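Local structure of conserved hypothetical protein (Thermoplasma acidophilum DSM 1728, 1Q7H) at residues Pro48-Ala53 and Val60-Tyr65. The protein is of unknown function but carries a PUA domain behind a pre-PUA region, and probably binds RNA, perhaps in translation initiation. Sequence-based numbering, arbitrary orientation.
Sequences PMVFQA and VYLLNY
At a classic beta bulge, where Met49 and Val50 both face Tyr42 of the neighbouring strand, strand 48-52 packs against helix 60-65, and Met49 meets Tyr61, Leu62 and Tyr65. The selenomethionine chain bends at chi2 (-70°), which lays its selenium alongside the helix backbone: Met49 SE is 3.7 Å from Leu62 CA and also touches the CB atoms of Tyr61 and Leu62. Beyond it, Met49 CE comes within 4.3 Å of Tyr65 CD2, obliquely to the ring, whose hydroxyl is hydrogen-bonded to Glu29. The carbonyl of Met49 is closely approached by carbon, with Leu62 CB and Leu62 CD2 each 3.3 Å from Met49 O. In Leu62, chi1 (176°) sets CG anti to the backbone N and chi2 (56°) then directs CD2 to Val50; the two side chains run alongside each other in the same direction, Val50 CG2 to Leu62 CD2 being 3.8 Å. In the antiparallel sheet of the pre-PUA region, the helix follows directly on edge strand 56-58, and Ser59 OG at this turn is hydrogen-bonded to both Pro48 O and Leu62 N. Met19 of helix 9-20 packs on both Val50 and Leu62. At the start of the strand segment, the Pro48 ring crosses Tyr61, with Pro48 CG 3.8 Å from Tyr61 CE2, while Pro48 O meets the rim of the ring close to the ring plane, 3.5 Å from Tyr61 CD2. Replacing Pro48 with a glycine would remove CB, CG and CD, and would probably leave the CD2-CE2 side of the Tyr61 ring without its apolar neighbour and freer to turn.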
loop_
_atom_site.group_PDB
_atom_site.type_symbol
_atom_site.label_atom_id
_atom_site.label_comp_id
_atom_site.label_asym_id
_atom_site.label_seq_id
_atom_site.Cartn_x
_atom_site.Cartn_y
_atom_site.Cartn_z
ATOM N N PRO A 48 -9.005 -6.767 6.645
ATOM C CA PRO A 48 -7.614 -7.136 6.360
ATOM C C PRO A 48 -6.757 -5.871 6.339
ATOM O O PRO A 48 -7.064 -4.921 5.622
ATOM C CB PRO A 48 -7.712 -7.826 4.994
ATOM C CG PRO A 48 -8.884 -7.151 4.347
ATOM C CD PRO A 48 -9.880 -7.061 5.495
HETATM N N MSE A 49 -5.687 -5.863 7.129
HETATM C CA MSE A 49 -4.814 -4.698 7.235
HETATM C C MSE A 49 -3.420 -4.849 6.624
HETATM O O MSE A 49 -2.851 -3.879 6.114
HETATM C CB MSE A 49 -4.712 -4.301 8.707
HETATM C CG MSE A 49 -6.067 -3.933 9.308
HETATM SE SE MSE A 49 -6.742 -2.239 8.608
HETATM C CE MSE A 49 -8.313 -1.998 9.706
ATOM N N VAL A 50 -2.864 -6.053 6.677
ATOM C CA VAL A 50 -1.545 -6.293 6.104
ATOM C C VAL A 50 -1.550 -7.623 5.365
ATOM O O VAL A 50 -1.988 -8.635 5.905
ATOM C CB VAL A 50 -0.448 -6.338 7.189
ATOM C CG1 VAL A 50 0.908 -6.507 6.542
ATOM C CG2 VAL A 50 -0.477 -5.071 8.028
ATOM N N PHE A 51 -1.070 -7.618 4.126
ATOM C CA PHE A 51 -1.013 -8.837 3.335
ATOM C C PHE A 51 0.428 -9.318 3.238
ATOM O O PHE A 51 1.360 -8.518 3.113
ATOM C CB PHE A 51 -1.533 -8.596 1.911
ATOM C CG PHE A 51 -2.971 -8.180 1.845
ATOM C CD1 PHE A 51 -3.982 -9.070 2.187
ATOM C CD2 PHE A 51 -3.316 -6.897 1.432
ATOM C CE1 PHE A 51 -5.330 -8.688 2.119
ATOM C CE2 PHE A 51 -4.657 -6.508 1.360
ATOM C CZ PHE A 51 -5.666 -7.408 1.706
ATOM N N GLN A 52 0.600 -10.628 3.309
ATOM C CA GLN A 52 1.908 -11.241 3.171
ATOM C C GLN A 52 1.823 -11.928 1.812
ATOM O O GLN A 52 1.295 -13.027 1.698
ATOM C CB GLN A 52 2.130 -12.272 4.274
ATOM C CG GLN A 52 3.437 -13.057 4.180
ATOM C CD GLN A 52 4.679 -12.191 4.332
ATOM O OE1 GLN A 52 5.165 -11.604 3.367
ATOM N NE2 GLN A 52 5.198 -12.109 5.555
ATOM N N ALA A 53 2.295 -11.250 0.777
ATOM C CA ALA A 53 2.272 -11.795 -0.576
ATOM C C ALA A 53 3.608 -11.424 -1.195
ATOM O O ALA A 53 3.689 -10.538 -2.048
ATOM C CB ALA A 53 1.128 -11.178 -1.367
ATOM N N VAL A 60 -5.335 -1.177 1.490
ATOM C CA VAL A 60 -5.795 0.182 1.304
ATOM C C VAL A 60 -6.590 0.601 2.539
ATOM O O VAL A 60 -6.680 1.786 2.833
ATOM C CB VAL A 60 -6.659 0.346 0.031
ATOM C CG1 VAL A 60 -5.762 0.324 -1.207
ATOM C CG2 VAL A 60 -7.707 -0.764 -0.043
ATOM N N TYR A 61 -7.152 -0.365 3.272
ATOM C CA TYR A 61 -7.905 -0.026 4.483
ATOM C C TYR A 61 -6.936 0.471 5.544
ATOM O O TYR A 61 -7.220 1.441 6.241
ATOM C CB TYR A 61 -8.669 -1.233 5.039
ATOM C CG TYR A 61 -9.562 -1.906 4.032
ATOM C CD1 TYR A 61 -10.255 -1.160 3.076
ATOM C CD2 TYR A 61 -9.709 -3.292 4.023
ATOM C CE1 TYR A 61 -11.075 -1.784 2.129
ATOM C CE2 TYR A 61 -10.520 -3.925 3.088
ATOM C CZ TYR A 61 -11.198 -3.170 2.146
ATOM O OH TYR A 61 -11.986 -3.806 1.222
ATOM N N LEU A 62 -5.792 -0.199 5.673
ATOM C CA LEU A 62 -4.812 0.230 6.659
ATOM C C LEU A 62 -4.258 1.600 6.263
ATOM O O LEU A 62 -4.085 2.469 7.108
ATOM C CB LEU A 62 -3.667 -0.778 6.786
ATOM C CG LEU A 62 -2.543 -0.342 7.741
ATOM C CD1 LEU A 62 -3.129 -0.033 9.127
ATOM C CD2 LEU A 62 -1.502 -1.437 7.856
ATOM N N LEU A 63 -3.990 1.799 4.978
ATOM C CA LEU A 63 -3.463 3.079 4.529
ATOM C C LEU A 63 -4.387 4.236 4.925
ATOM O O LEU A 63 -3.928 5.341 5.230
ATOM C CB LEU A 63 -3.268 3.075 3.013
ATOM C CG LEU A 63 -2.145 2.209 2.434
ATOM C CD1 LEU A 63 -2.091 2.424 0.933
ATOM C CD2 LEU A 63 -0.809 2.573 3.050
ATOM N N ASN A 64 -5.686 3.977 4.940
ATOM C CA ASN A 64 -6.641 5.021 5.273
ATOM C C ASN A 64 -6.948 5.101 6.755
ATOM O O ASN A 64 -7.462 6.107 7.225
ATOM C CB ASN A 64 -7.919 4.837 4.454
ATOM C CG ASN A 64 -7.713 5.190 2.991
ATOM O OD1 ASN A 64 -7.879 4.353 2.086
ATOM N ND2 ASN A 64 -7.337 6.436 2.750
ATOM N N TYR A 65 -6.611 4.045 7.491
ATOM C CA TYR A 65 -6.827 4.010 8.931
ATOM C C TYR A 65 -5.619 4.644 9.640
ATOM O O TYR A 65 -5.766 5.381 10.609
ATOM C CB TYR A 65 -7.017 2.559 9.383
ATOM C CG TYR A 65 -6.928 2.342 10.877
ATOM C CD1 TYR A 65 -7.675 3.123 11.760
ATOM C CD2 TYR A 65 -6.124 1.332 11.408
ATOM C CE1 TYR A 65 -7.626 2.906 13.135
ATOM C CE2 TYR A 65 -6.073 1.101 12.785
ATOM C CZ TYR A 65 -6.826 1.891 13.642
ATOM O OH TYR A 65 -6.786 1.676 15.005
#